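Local coordinates for histidine kinase (Synechocystis sp., PDB 5DFY), which probably autophosphorylates on histidine as a sensor kinase of a two-component system, this piece being its third GAF domain, a light-sensing cyanobacteriochrome module that carries phycocyanobilin covalently, at residues N53-T58 against E83-S88; D60-L65 against D69-Y74; E94-L99 against R144-R149. All coordinates share one frame; numbering follows the deposited sequence.

Interaction 1 of 3, residues N53-T58 against E83-S88. With CYC (phycocyanobilin), chain B.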
# COMPACT_ATOMS: atom_id res chain seq x y z
N ASN A 53 5.81 18.47 -1.36
CA ASN A 53 7.01 18.17 -2.12
C ASN A 53 6.83 16.91 -2.96
O ASN A 53 7.30 16.85 -4.08
CB ASN A 53 8.24 17.98 -1.22
CG ASN A 53 8.85 19.30 -0.78
OD1 ASN A 53 8.51 20.37 -1.29
ND2 ASN A 53 9.79 19.23 0.15
N ILE A 54 6.17 15.89 -2.41
CA ILE A 54 5.92 14.67 -3.15
C ILE A 54 5.00 14.97 -4.34
O ILE A 54 5.25 14.50 -5.46
CB ILE A 54 5.30 13.59 -2.25
CG1 ILE A 54 6.36 13.09 -1.26
CG2 ILE A 54 4.76 12.43 -3.08
CD1 ILE A 54 5.77 12.30 -0.10
N PHE A 55 3.94 15.73 -4.10
CA PHE A 55 2.99 16.07 -5.15
C PHE A 55 3.65 16.91 -6.22
O PHE A 55 3.39 16.73 -7.41
CB PHE A 55 1.78 16.81 -4.58
CG PHE A 55 1.02 16.04 -3.56
CD1 PHE A 55 0.75 14.69 -3.75
CD2 PHE A 55 0.57 16.64 -2.40
CE1 PHE A 55 0.04 13.96 -2.80
CE2 PHE A 55 -0.12 15.91 -1.45
CZ PHE A 55 -0.37 14.57 -1.65
N ARG A 56 4.48 17.87 -5.78
CA ARG A 56 5.19 18.68 -6.78
C ARG A 56 6.09 17.81 -7.65
O ARG A 56 6.06 17.89 -8.88
CB ARG A 56 6.01 19.77 -6.08
CG ARG A 56 6.73 20.72 -7.04
CD ARG A 56 7.51 21.76 -6.25
NE ARG A 56 8.59 21.15 -5.47
CZ ARG A 56 8.56 20.97 -4.15
NH1 ARG A 56 7.50 21.34 -3.43
NH2 ARG A 56 9.60 20.40 -3.54
N ALA A 57 6.87 16.96 -7.03
CA ALA A 57 7.80 16.14 -7.78
C ALA A 57 7.05 15.27 -8.78
O ALA A 57 7.43 15.19 -9.94
CB ALA A 57 8.65 15.28 -6.85
N THR A 58 6.00 14.62 -8.32
CA THR A 58 5.26 13.71 -9.19
C THR A 58 4.61 14.47 -10.33
O THR A 58 4.69 14.04 -11.48
CB THR A 58 4.17 12.93 -8.41
OG1 THR A 58 4.80 12.06 -7.46
CG2 THR A 58 3.32 12.10 -9.37
N GLU A 83 -11.06 17.29 -3.84
CA GLU A 83 -10.39 18.57 -3.78
C GLU A 83 -9.09 18.50 -4.58
O GLU A 83 -8.34 17.55 -4.44
CB GLU A 83 -10.11 18.93 -2.32
CG GLU A 83 -9.49 20.26 -2.07
CD GLU A 83 -9.14 20.43 -0.60
OE1 GLU A 83 -9.76 19.72 0.23
OE2 GLU A 83 -8.25 21.25 -0.28
N PHE A 84 -8.79 19.50 -5.40
CA PHE A 84 -7.47 19.61 -5.99
C PHE A 84 -6.48 20.06 -4.95
O PHE A 84 -6.75 20.99 -4.18
CB PHE A 84 -7.48 20.60 -7.17
CG PHE A 84 -8.24 20.09 -8.34
CD1 PHE A 84 -7.79 18.98 -9.02
CD2 PHE A 84 -9.43 20.68 -8.73
CE1 PHE A 84 -8.47 18.47 -10.08
CE2 PHE A 84 -10.13 20.16 -9.81
CZ PHE A 84 -9.65 19.06 -10.49
N ILE A 85 -5.34 19.39 -4.90
CA ILE A 85 -4.34 19.78 -3.96
C ILE A 85 -3.00 20.05 -4.60
O ILE A 85 -2.11 20.55 -3.92
CB ILE A 85 -4.21 18.73 -2.84
CG1 ILE A 85 -3.82 17.37 -3.40
CG2 ILE A 85 -5.56 18.61 -2.08
CD1 ILE A 85 -3.43 16.39 -2.29
N HIS A 86 -2.85 19.79 -5.90
CA HIS A 86 -1.65 20.23 -6.60
C HIS A 86 -1.86 20.32 -8.09
O HIS A 86 -2.62 19.56 -8.68
CB HIS A 86 -0.46 19.31 -6.32
CG HIS A 86 0.85 19.95 -6.63
ND1 HIS A 86 1.58 20.66 -5.70
CD2 HIS A 86 1.54 20.04 -7.79
CE1 HIS A 86 2.67 21.13 -6.26
NE2 HIS A 86 2.67 20.77 -7.53
N GLU A 87 -1.16 21.28 -8.69
CA GLU A 87 -1.17 21.53 -10.13
C GLU A 87 0.25 21.74 -10.64
O GLU A 87 1.03 22.48 -10.03
CB GLU A 87 -2.02 22.77 -10.44
CG GLU A 87 -1.96 23.24 -11.88
CD GLU A 87 -2.75 24.52 -12.09
OE1 GLU A 87 -2.69 25.40 -11.19
OE2 GLU A 87 -3.44 24.63 -13.12
N SER A 88 0.58 21.12 -11.76
CA SER A 88 1.76 21.49 -12.54
C SER A 88 1.24 21.93 -13.90
O SER A 88 0.54 21.18 -14.56
CB SER A 88 2.74 20.32 -12.68
OG SER A 88 3.87 20.64 -13.46
CHA CYC B . -17.64 11.01 -15.45
NA CYC B . -16.13 12.67 -14.27
C1A CYC B . -16.46 11.42 -14.95
C2A CYC B . -15.18 10.63 -15.04
C3A CYC B . -14.12 11.39 -14.43
C4A CYC B . -14.70 12.66 -13.96
CMA CYC B . -12.69 10.93 -14.30
CAA CYC B . -15.09 9.23 -15.62
CBA CYC B . -15.57 8.37 -14.43
CGA CYC B . -15.70 6.87 -14.68
O1A CYC B . -15.69 6.44 -15.86
O2A CYC B . -15.84 6.03 -13.72
CHB CYC B . -14.09 13.79 -13.20
NB CYC B . -11.89 13.87 -14.40
C1B CYC B . -12.81 14.12 -13.26
C2B CYC B . -12.08 14.84 -12.21
C3B CYC B . -10.76 15.05 -12.65
C4B CYC B . -10.60 14.49 -14.01
CMB CYC B . -12.70 15.26 -10.90
CAB CYC B . -9.65 15.75 -11.88
CBB CYC B . -8.57 14.75 -11.49
OB CYC B . -9.62 14.48 -14.72
NC CYC B . -19.39 15.98 -13.89
C1C CYC B . -19.37 17.20 -13.68
C2C CYC B . -20.98 17.78 -13.60
C3C CYC B . -21.71 16.73 -13.31
C4C CYC B . -20.87 15.51 -13.97
CMC CYC B . -21.08 19.00 -12.61
CAC CYC B . -23.25 16.70 -13.84
CBC CYC B . -24.06 17.65 -12.99
OC CYC B . -18.39 17.90 -13.54
CHD CYC B . -21.37 14.34 -14.36
ND CYC B . -19.20 12.97 -14.66
C1D CYC B . -20.53 13.20 -14.86
C2D CYC B . -21.05 12.20 -15.63
C3D CYC B . -20.05 11.33 -15.91
C4D CYC B . -18.89 11.82 -15.30
CMD CYC B . -22.52 12.12 -16.05
CAD CYC B . -20.15 10.07 -16.72
CBD CYC B . -19.66 10.30 -18.14
CGD CYC B . -20.59 11.26 -18.85
O1D CYC B . -20.22 12.44 -19.13
O2D CYC B . -21.76 10.91 -19.18
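Ile85 and His86 of strand 82-89 both turn toward helix 50-66, where Phe55 and Arg56 receive them; the pair forms a classic beta bulge opposite Val73 on the bilin-binding GAF domain's antiparallel sheet. The segment axes come within 8.2 Å at an angle of 33°. Along the strand, Phe84 comes first and serves the other face of the sheet: the edge of its ring, at CE1, lies 3.5 Å from CAB of the phycocyanobilin, and the ring meets Tyr74 edge-to-face. Ile85 follows, its CG1 held between backbone N and carbonyl carbon (chi1 60°), and the extended chain carries CD1 obliquely to the Phe55 ring, 3.4 Å from CE2. Val196 of helix 179-203 also touches Phe55, so this ring joins two helices to the sheet. The bulge lets the next residue face the helix as well. His86, with CG anti to the backbone N (chi1 -161°), lays one ring face against the helix backbone, the Phe55 carbonyl carbon about 4.0 Å above its centre and Arg56 N nearer the rim. Its CB packs on Phe55 CB, while NE2 reaches to 3.4 Å from Arg56 CA. The rotation of the imidazole is set at ND1, which is hydrogen-bonded to Gln52 OE1. Glu87 turns back from the helix to a salt bridge with Arg70, and Ser88 OG bonds to Asp60. Beyond the histidine, Arg56 bends at chi3 and leads its guanidinium away, where NH1 donates in plane to a lone pair of Asn53 OD1 at 2.6 Å.

Interaction 2 of 3, residues D60-L65 against D69-Y74. With CYC (phycocyanobilin), chain B.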
# COMPACT_ATOMS: atom_id res chain seq x y z
N ASP A 60 5.22 17.44 -11.66
CA ASP A 60 6.20 17.99 -12.59
C ASP A 60 6.82 16.88 -13.44
O ASP A 60 7.09 17.06 -14.63
CB ASP A 60 7.32 18.74 -11.87
CG ASP A 60 6.88 20.07 -11.25
OD1 ASP A 60 5.76 20.57 -11.55
OD2 ASP A 60 7.68 20.63 -10.47
N GLU A 61 7.06 15.71 -12.83
CA GLU A 61 7.60 14.58 -13.55
C GLU A 61 6.64 14.12 -14.66
O GLU A 61 7.06 13.90 -15.80
CB GLU A 61 7.90 13.43 -12.57
CG GLU A 61 8.37 12.13 -13.24
CD GLU A 61 8.55 10.98 -12.24
OE1 GLU A 61 7.74 10.84 -11.29
OE2 GLU A 61 9.51 10.20 -12.42
N VAL A 62 5.35 14.01 -14.34
CA VAL A 62 4.35 13.63 -15.34
C VAL A 62 4.36 14.63 -16.49
O VAL A 62 4.36 14.24 -17.66
CB VAL A 62 2.95 13.53 -14.73
CG1 VAL A 62 1.91 13.31 -15.81
CG2 VAL A 62 2.93 12.43 -13.68
N ARG A 63 4.35 15.91 -16.17
CA ARG A 63 4.21 16.93 -17.20
C ARG A 63 5.43 16.87 -18.11
O ARG A 63 5.30 17.00 -19.32
CB ARG A 63 4.04 18.32 -16.59
CG ARG A 63 3.73 19.37 -17.68
CD ARG A 63 3.12 20.64 -17.11
NE ARG A 63 4.02 21.37 -16.22
CZ ARG A 63 4.97 22.22 -16.62
NH1 ARG A 63 5.19 22.43 -17.91
NH2 ARG A 63 5.70 22.86 -15.71
N HIS A 64 6.58 16.66 -17.49
CA HIS A 64 7.85 16.51 -18.19
C HIS A 64 7.86 15.26 -19.08
O HIS A 64 8.17 15.34 -20.27
CB HIS A 64 8.98 16.48 -17.16
CG HIS A 64 10.35 16.44 -17.75
ND1 HIS A 64 11.28 15.47 -17.43
CD2 HIS A 64 10.95 17.25 -18.65
CE1 HIS A 64 12.39 15.69 -18.10
NE2 HIS A 64 12.22 16.77 -18.85
N LEU A 65 7.49 14.11 -18.53
CA LEU A 65 7.56 12.86 -19.29
C LEU A 65 6.55 12.75 -20.41
O LEU A 65 6.86 12.20 -21.46
CB LEU A 65 7.40 11.65 -18.37
CG LEU A 65 8.54 11.45 -17.37
CD1 LEU A 65 8.19 10.29 -16.43
CD2 LEU A 65 9.85 11.17 -18.07
N ASP A 69 0.05 19.51 -21.00
CA ASP A 69 -0.06 20.93 -20.66
C ASP A 69 -0.32 21.19 -19.18
O ASP A 69 0.15 22.19 -18.62
CB ASP A 69 -1.16 21.56 -21.49
CG ASP A 69 -0.83 21.55 -22.97
OD1 ASP A 69 0.33 21.89 -23.31
OD2 ASP A 69 -1.71 21.20 -23.76
N ARG A 70 -1.05 20.28 -18.53
CA ARG A 70 -1.40 20.43 -17.12
C ARG A 70 -1.42 19.05 -16.47
O ARG A 70 -1.76 18.09 -17.13
CB ARG A 70 -2.76 21.08 -16.93
CG ARG A 70 -2.96 21.68 -15.55
CD ARG A 70 -4.41 22.01 -15.21
NE ARG A 70 -5.19 22.71 -16.24
CZ ARG A 70 -5.20 24.03 -16.45
NH1 ARG A 70 -5.96 24.49 -17.42
NH2 ARG A 70 -4.48 24.86 -15.71
N VAL A 71 -1.03 18.99 -15.20
CA VAL A 71 -1.18 17.78 -14.38
C VAL A 71 -1.86 18.18 -13.09
O VAL A 71 -1.52 19.22 -12.50
CB VAL A 71 0.16 17.12 -14.10
CG1 VAL A 71 0.00 15.93 -13.15
CG2 VAL A 71 0.85 16.72 -15.38
N LEU A 72 -2.82 17.37 -12.64
CA LEU A 72 -3.55 17.66 -11.41
C LEU A 72 -3.56 16.44 -10.49
O LEU A 72 -3.67 15.29 -10.95
CB LEU A 72 -4.98 18.07 -11.67
CG LEU A 72 -5.20 19.36 -12.49
CD1 LEU A 72 -6.64 19.48 -12.95
CD2 LEU A 72 -4.77 20.55 -11.65
N VAL A 73 -3.45 16.74 -9.20
CA VAL A 73 -3.66 15.75 -8.14
C VAL A 73 -4.96 16.09 -7.43
O VAL A 73 -5.13 17.21 -6.94
CB VAL A 73 -2.49 15.75 -7.14
CG1 VAL A 73 -2.74 14.71 -6.03
CG2 VAL A 73 -1.16 15.46 -7.84
N TYR A 74 -5.86 15.12 -7.37
CA TYR A 74 -7.22 15.29 -6.85
C TYR A 74 -7.42 14.27 -5.75
O TYR A 74 -7.25 13.09 -6.00
CB TYR A 74 -8.24 15.08 -7.96
CG TYR A 74 -9.71 15.20 -7.65
CD1 TYR A 74 -10.35 16.44 -7.69
CD2 TYR A 74 -10.49 14.07 -7.42
CE1 TYR A 74 -11.70 16.55 -7.46
CE2 TYR A 74 -11.86 14.18 -7.18
CZ TYR A 74 -12.45 15.41 -7.22
OH TYR A 74 -13.80 15.54 -6.99
CHA CYC B . -17.64 11.01 -15.45
NA CYC B . -16.13 12.67 -14.27
C1A CYC B . -16.46 11.42 -14.95
C2A CYC B . -15.18 10.63 -15.04
C3A CYC B . -14.12 11.39 -14.43
C4A CYC B . -14.70 12.66 -13.96
CMA CYC B . -12.69 10.93 -14.30
CAA CYC B . -15.09 9.23 -15.62
CBA CYC B . -15.57 8.37 -14.43
CGA CYC B . -15.70 6.87 -14.68
O1A CYC B . -15.69 6.44 -15.86
O2A CYC B . -15.84 6.03 -13.72
CHB CYC B . -14.09 13.79 -13.20
NB CYC B . -11.89 13.87 -14.40
C1B CYC B . -12.81 14.12 -13.26
C2B CYC B . -12.08 14.84 -12.21
C3B CYC B . -10.76 15.05 -12.65
C4B CYC B . -10.60 14.49 -14.01
CMB CYC B . -12.70 15.26 -10.90
CAB CYC B . -9.65 15.75 -11.88
CBB CYC B . -8.57 14.75 -11.49
OB CYC B . -9.62 14.48 -14.72
NC CYC B . -19.39 15.98 -13.89
C1C CYC B . -19.37 17.20 -13.68
C2C CYC B . -20.98 17.78 -13.60
C3C CYC B . -21.71 16.73 -13.31
C4C CYC B . -20.87 15.51 -13.97
CMC CYC B . -21.08 19.00 -12.61
CAC CYC B . -23.25 16.70 -13.84
CBC CYC B . -24.06 17.65 -12.99
OC CYC B . -18.39 17.90 -13.54
CHD CYC B . -21.37 14.34 -14.36
ND CYC B . -19.20 12.97 -14.66
C1D CYC B . -20.53 13.20 -14.86
C2D CYC B . -21.05 12.20 -15.63
C3D CYC B . -20.05 11.33 -15.91
C4D CYC B . -18.89 11.82 -15.30
CMD CYC B . -22.52 12.12 -16.05
CAD CYC B . -20.15 10.07 -16.72
CBD CYC B . -19.66 10.30 -18.14
CGD CYC B . -20.59 11.26 -18.85
O1D CYC B . -20.22 12.44 -19.13
O2D CYC B . -21.76 10.91 -19.18
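Arg63 and Val62, on successive positions of helix 50-66, close over Val71 of strand 70-76, which runs back at 150° to the helix after a short turn. Arg63 can be followed outward from the backbone. Its CB rests 3.8 Å from Val71 CG2, and with CG anti to the backbone N (chi1 -174°) the chain runs on so that CD lies over the backbone of Asp69, 3.7 Å from its O. A bend at chi3 then turns the guanidinium aside, and NE donates to Ser88 OG on strand 82-89; the aliphatic part thus packs on one strand while the polar end holds the next. Val71 CG2 wedges between the two helix residues, 3.6 Å from Val62 CG1 and 3.7 Å from Arg63 N. At the far end of the strand segment Tyr74 belongs to the chromophore pocket: its CB meets the bilin CBB at 3.6 Å, and methyl CMB sits 3.7 Å above one face of the ring, toward the rim. A serine in place of Tyr74 would probably leave the bilin methyl CMB without the ring face it packs on and Phe84 without its edge-to-face partner. Val62 also touches Leu185 and Ile188 of helix 179-203, and Val71 touches Leu166 of strand 161-170, so the valine pair lies buried where both helices meet the sheet, with strand 70-76 flanked by strands 82-89 and 161-170.

Interaction 3 of 3, residues E94-L99 against R144-R149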
# COMPACT_ATOMS: atom_id res chain seq x y z
N GLU A 94 -3.61 29.61 -18.36
CA GLU A 94 -4.13 30.13 -17.09
C GLU A 94 -4.11 29.00 -16.06
O GLU A 94 -4.62 27.92 -16.32
CB GLU A 94 -5.54 30.69 -17.28
CG GLU A 94 -6.15 31.14 -15.94
CD GLU A 94 -7.43 31.97 -16.05
OE1 GLU A 94 -7.76 32.47 -17.13
OE2 GLU A 94 -8.11 32.10 -15.01
N PRO A 95 -3.52 29.26 -14.88
CA PRO A 95 -3.50 28.19 -13.87
C PRO A 95 -4.84 28.06 -13.18
O PRO A 95 -5.61 29.03 -13.14
CB PRO A 95 -2.43 28.66 -12.89
CG PRO A 95 -2.49 30.17 -12.98
CD PRO A 95 -2.82 30.46 -14.43
N LEU A 96 -5.14 26.87 -12.66
CA LEU A 96 -6.33 26.69 -11.84
C LEU A 96 -6.07 27.17 -10.43
O LEU A 96 -7.01 27.64 -9.77
CB LEU A 96 -6.77 25.23 -11.81
CG LEU A 96 -7.11 24.59 -13.15
CD1 LEU A 96 -7.74 23.23 -12.91
CD2 LEU A 96 -8.02 25.46 -13.99
N LYS A 97 -4.84 27.08 -9.97
CA LYS A 97 -4.50 27.53 -8.62
C LYS A 97 -4.41 29.05 -8.59
O LYS A 97 -3.65 29.63 -9.36
CB LYS A 97 -3.19 26.93 -8.14
CG LYS A 97 -2.91 27.19 -6.65
CD LYS A 97 -1.56 26.67 -6.21
CE LYS A 97 -0.43 27.49 -6.74
NZ LYS A 97 0.87 26.96 -6.29
N ASP A 98 -5.16 29.68 -7.70
CA ASP A 98 -5.13 31.14 -7.58
C ASP A 98 -4.04 31.63 -6.63
O ASP A 98 -3.23 30.84 -6.14
CB ASP A 98 -6.51 31.67 -7.16
CG ASP A 98 -6.88 31.32 -5.72
OD1 ASP A 98 -6.01 31.13 -4.84
OD2 ASP A 98 -8.10 31.24 -5.47
N LEU A 99 -4.00 32.94 -6.39
CA LEU A 99 -2.89 33.52 -5.63
C LEU A 99 -2.88 33.16 -4.15
O LEU A 99 -1.85 33.27 -3.48
CB LEU A 99 -2.90 35.04 -5.78
CG LEU A 99 -2.40 35.55 -7.13
CD1 LEU A 99 -2.69 37.03 -7.28
CD2 LEU A 99 -0.91 35.29 -7.30
N ARG A 144 -14.43 21.97 -20.44
CA ARG A 144 -14.14 23.23 -21.14
C ARG A 144 -13.68 24.33 -20.19
O ARG A 144 -12.74 25.07 -20.48
CB ARG A 144 -15.38 23.69 -21.91
CG ARG A 144 -15.73 22.79 -23.04
CD ARG A 144 -17.11 23.16 -23.55
NE ARG A 144 -17.37 22.55 -24.84
CZ ARG A 144 -18.53 22.65 -25.48
NH1 ARG A 144 -19.53 23.32 -24.93
NH2 ARG A 144 -18.69 22.07 -26.65
N ARG A 145 -14.34 24.42 -19.04
CA ARG A 145 -14.02 25.44 -18.04
C ARG A 145 -12.56 25.32 -17.59
O ARG A 145 -11.87 26.31 -17.36
CB ARG A 145 -14.99 25.30 -16.85
CG ARG A 145 -14.70 26.12 -15.64
CD ARG A 145 -15.70 25.72 -14.53
NE ARG A 145 -15.27 26.16 -13.21
CZ ARG A 145 -15.52 25.52 -12.07
NH1 ARG A 145 -16.20 24.38 -12.06
NH2 ARG A 145 -15.07 26.03 -10.93
N PHE A 146 -12.10 24.08 -17.47
CA PHE A 146 -10.73 23.82 -17.04
C PHE A 146 -9.76 23.67 -18.21
O PHE A 146 -8.61 23.28 -18.03
CB PHE A 146 -10.72 22.59 -16.13
CG PHE A 146 -11.49 22.80 -14.85
CD1 PHE A 146 -11.37 23.98 -14.13
CD2 PHE A 146 -12.34 21.83 -14.37
CE1 PHE A 146 -12.09 24.18 -12.97
CE2 PHE A 146 -13.06 22.03 -13.21
CZ PHE A 146 -12.92 23.19 -12.51
N GLU A 147 -10.20 24.06 -19.40
CA GLU A 147 -9.37 24.06 -20.61
C GLU A 147 -8.79 22.67 -20.89
O GLU A 147 -7.63 22.53 -21.27
CB GLU A 147 -8.26 25.12 -20.52
CG GLU A 147 -7.75 25.52 -21.90
CD GLU A 147 -6.81 26.71 -21.92
OE1 GLU A 147 -6.27 27.11 -20.86
OE2 GLU A 147 -6.60 27.26 -23.01
N ILE A 148 -9.62 21.65 -20.72
CA ILE A 148 -9.22 20.27 -20.97
C ILE A 148 -9.76 19.83 -22.33
O ILE A 148 -10.97 19.70 -22.50
CB ILE A 148 -9.76 19.33 -19.88
CG1 ILE A 148 -9.14 19.69 -18.52
CG2 ILE A 148 -9.41 17.90 -20.23
CD1 ILE A 148 -9.83 19.05 -17.31
N ARG A 149 -8.87 19.63 -23.30
CA ARG A 149 -9.27 19.11 -24.60
C ARG A 149 -9.11 17.60 -24.69
O ARG A 149 -9.81 16.94 -25.44
CB ARG A 149 -8.46 19.77 -25.70
CG ARG A 149 -8.84 19.34 -27.12
CD ARG A 149 -10.27 19.76 -27.48
NE ARG A 149 -10.59 19.26 -28.81
CZ ARG A 149 -10.20 19.85 -29.94
NH1 ARG A 149 -9.50 20.98 -29.92
NH2 ARG A 149 -10.51 19.30 -31.10
O HOH W 1 -5.37 29.59 -20.63
O HOH W 2 -6.57 27.19 -18.13
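Leu96 and Phe146 both set CG anti to the carbonyl carbon (chi1 -59° and -65°), which brings the leucine methyls up to the phenyl ring at its CD1. The two side chains cross at about a right angle: Leu96 CD2 lies 3.7 Å from Phe146 CD1, an oblique approach, and CD1 of the leucine reaches the same ring atom at 3.9 Å. Phe146 is the first residue beyond helix 137-145, and Glu147, with positive phi, is the C-prime residue of the Schellman motif that ends it; Glu147 N bonds to Arg144 O at 2.9 Å. That turn points the Glu147 side chain at the loop 94-99. Its OE1 is bridged to the Glu94 backbone by two waters: water 1 accepts from Glu94 N at 2.9 Å and donates to Glu147 OE1 at 2.6 Å, while water 2 donates to both Glu94 O and Glu147 OE1. Phe146 CZ sits 3.5 Å above the guanidinium plane of Arg145, over the centre of that group, and Arg145 NH1 is hydrogen-bonded to Asn142 and Leu105. The Phe146 ring also meets Trp106, a phycocyanobilin-binding residue, so this helix end backs the chromophore pocket. Arg70 ties the two segments together by bonding to both Glu94 O and Phe146 O. Chemically the contact has two layers: a small apolar meeting beside the pocket, and an outer polar seam in which one carboxylate oxygen accepts a hydrogen bond from each of two waters, likely stabilising its negative charge.

How the interactions relate
Interactions 1 and 2 both pack helix 50-66 on the sheet, against the neighbouring strands 82-89 and 70-76; along the chain, interaction 2 is nested within the loop that interaction 1 closes. Interaction 2 is buried and its direct contact chiefly aliphatic; interaction 1 is partly buried, mixing aromatic packing with a histidine at the helix surface. Interaction 3 lies on the sheet's other side, joining loop to helix end, smaller and partly water-mediated. Polar residues connect all three: Ser88 joins interactions 1 and 2, Arg70 joins 2 and 3, and the Glu87 carboxylate links 1 to 3 by accepting from the backbone N of Leu96 and Lys97. Phe84 and Tyr74 bring the first two to the bilin.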